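Laccase (Botrytis aclada, PDB 3SQR) couples the one-electron oxidation of phenolic substrates such as hydroquinones to the reduction of dioxygen to water, using copper, and probably helps degrade lignin. Local coordinates at residues P464-G469 / R498-A503. Numbering follows the deposited sequence.
Sequences PIHLHG and RRDVAA. With CU (copper (II) ion), chain E.
Ile465 and Ala502 form the hydrogen-bonded pair between two antiparallel strands, flanked by the non-hydrogen-bonded pairs Pro464–Ala503 and His466–Val501: Ile465 N donates a hydrogen bond to Ala502 O at 2.7 Å, and Ala502 N donates one back to Ile465 O at 2.8 Å. A third backbone bond joins Leu467 N to Asp500 O at 3.1 Å. Asp500 O also lies in the plane of the His466 imidazole, 3.2 Å from its CD2 edge, a position the ring reaches because CG stands anti to the backbone N (chi1 174°).

Between the two strands, the side-chain contact is on the face of Pro464, His466 and Val501. Val501 spreads its two methyls there, CG1 3.9 Å from Pro464 CB and CG2 against His466 CB.

The Asp500 carboxylate runs alongside the imidazole, their planes 68° apart, but its bonds go to Arg310 and His126. That second-shell acid may therefore help position His126, itself a copper ligand.

Beyond the strand, His468 NE2 binds copper at 2.0 Å with His170 and His525. A water on this copper hydrogen-bonds to His466 ND1 at 3.0 Å; ND1 itself is a long 2.8 Å from the metal, and His466 probably serves the type 2 site. The His-X-His of 466–468, at the end of a strand of a cupredoxin-type domain, is characteristic of the trinuclear copper centre of multicopper oxidases.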
loop_
_atom_site.group_PDB
_atom_site.type_symbol
_atom_site.label_atom_id
_atom_site.label_comp_id
_atom_site.label_asym_id
_atom_site.label_seq_id
_atom_site.Cartn_x
_atom_site.Cartn_y
_atom_site.Cartn_z
ATOM N N PRO A 464 4.969 6.436 6.171
ATOM C CA PRO A 464 5.015 5.808 4.832
ATOM C C PRO A 464 4.187 6.608 3.837
ATOM O O PRO A 464 2.949 6.637 3.904
ATOM C CB PRO A 464 4.415 4.436 5.079
ATOM C CG PRO A 464 3.438 4.681 6.260
ATOM C CD PRO A 464 4.154 5.660 7.128
ATOM N N ILE A 465 4.865 7.321 2.953
ATOM C CA ILE A 465 4.125 8.269 2.106
ATOM C C ILE A 465 3.886 7.550 0.786
ATOM O O ILE A 465 4.837 7.024 0.159
ATOM C CB ILE A 465 4.991 9.528 1.824
ATOM C CG1 ILE A 465 5.308 10.230 3.144
ATOM C CG2 ILE A 465 4.304 10.437 0.778
ATOM C CD1 ILE A 465 4.068 10.717 3.882
ATOM N N HIS A 466 2.621 7.512 0.393
ATOM C CA HIS A 466 2.190 6.879 -0.828
ATOM C C HIS A 466 1.741 7.968 -1.795
ATOM O O HIS A 466 0.930 8.831 -1.424
ATOM C CB HIS A 466 0.993 5.983 -0.521
ATOM C CG HIS A 466 0.370 5.391 -1.746
ATOM N ND1 HIS A 466 -0.984 5.110 -1.855
ATOM C CD2 HIS A 466 0.947 4.942 -2.875
ATOM C CE1 HIS A 466 -1.205 4.603 -3.049
ATOM N NE2 HIS A 466 -0.049 4.488 -3.679
ATOM N N LEU A 467 2.245 7.903 -3.017
ATOM C CA LEU A 467 1.805 8.776 -4.109
ATOM C C LEU A 467 1.001 7.974 -5.115
ATOM O O LEU A 467 1.446 6.970 -5.588
ATOM C CB LEU A 467 3.020 9.348 -4.857
ATOM C CG LEU A 467 2.698 10.191 -6.131
ATOM C CD1 LEU A 467 1.828 11.390 -5.839
ATOM C CD2 LEU A 467 3.967 10.739 -6.802
ATOM N N HIS A 468 -0.189 8.447 -5.476
ATOM C CA HIS A 468 -1.025 7.805 -6.459
ATOM C C HIS A 468 -0.614 8.276 -7.876
ATOM O O HIS A 468 -0.062 9.372 -8.045
ATOM C CB HIS A 468 -2.489 8.184 -6.177
ATOM C CG HIS A 468 -3.068 7.529 -4.990
ATOM N ND1 HIS A 468 -4.246 6.809 -5.045
ATOM C CD2 HIS A 468 -2.653 7.467 -3.708
ATOM C CE1 HIS A 468 -4.491 6.301 -3.853
ATOM N NE2 HIS A 468 -3.561 6.704 -3.026
ATOM N N GLY A 469 -0.963 7.503 -8.852
ATOM C CA GLY A 469 -0.763 7.850 -10.289
ATOM C C GLY A 469 0.654 7.893 -10.823
ATOM O O GLY A 469 0.873 8.115 -11.994
ATOM N N ARG A 498 13.109 4.011 -6.876
ATOM C CA ARG A 498 11.893 4.373 -7.581
ATOM C C ARG A 498 10.848 3.373 -7.162
ATOM O O ARG A 498 11.072 2.163 -7.245
ATOM C CB ARG A 498 12.134 4.322 -9.099
ATOM C CG ARG A 498 10.995 4.793 -9.988
ATOM C CD ARG A 498 11.439 4.873 -11.437
ATOM N NE ARG A 498 11.550 3.597 -12.109
ATOM C CZ ARG A 498 12.670 3.071 -12.619
ATOM N NH1 ARG A 498 13.802 3.692 -12.482
ATOM N NH2 ARG A 498 12.652 1.930 -13.260
ATOM N N ARG A 499 9.721 3.908 -6.673
ATOM C CA ARG A 499 8.721 3.096 -6.083
ATOM C C ARG A 499 7.485 3.948 -5.836
ATOM O O ARG A 499 7.362 5.063 -6.364
ATOM C CB ARG A 499 9.258 2.461 -4.788
ATOM C CG ARG A 499 9.440 3.443 -3.608
ATOM C CD ARG A 499 10.080 2.802 -2.360
ATOM N NE ARG A 499 9.433 1.523 -2.022
ATOM C CZ ARG A 499 9.986 0.565 -1.282
ATOM N NH1 ARG A 499 11.220 0.679 -0.832
ATOM N NH2 ARG A 499 9.328 -0.572 -1.095
ATOM N N ASP A 500 6.510 3.438 -5.093
ATOM C CA ASP A 500 5.312 4.277 -4.814
ATOM C C ASP A 500 4.944 4.546 -3.364
ATOM O O ASP A 500 4.101 5.392 -3.078
ATOM C CB ASP A 500 4.083 3.697 -5.581
ATOM C CG ASP A 500 3.726 2.288 -5.165
ATOM O OD1 ASP A 500 3.344 2.135 -3.990
ATOM O OD2 ASP A 500 3.852 1.358 -6.029
ATOM N N VAL A 501 5.669 3.909 -2.435
ATOM C CA VAL A 501 5.530 4.228 -0.998
ATOM C C VAL A 501 6.931 4.391 -0.418
ATOM O O VAL A 501 7.805 3.542 -0.601
ATOM C CB VAL A 501 4.771 3.162 -0.182
ATOM C CG1 VAL A 501 4.776 3.525 1.269
ATOM C CG2 VAL A 501 3.359 2.993 -0.648
ATOM N N ALA A 502 7.198 5.504 0.238
ATOM C CA ALA A 502 8.503 5.728 0.864
ATOM C C ALA A 502 8.346 6.557 2.122
ATOM O O ALA A 502 7.467 7.420 2.237
ATOM C CB ALA A 502 9.449 6.440 -0.139
ATOM N N ALA A 503 9.198 6.284 3.072
ATOM C CA ALA A 503 9.147 6.911 4.368
ATOM C C ALA A 503 9.559 8.355 4.338
ATOM O O ALA A 503 10.615 8.688 3.784
ATOM C CB ALA A 503 10.058 6.149 5.357
HETATM CU CU CU E . -3.517 6.008 -1.154
HETATM O O HOH W 1 -3.409 4.026 -0.504
#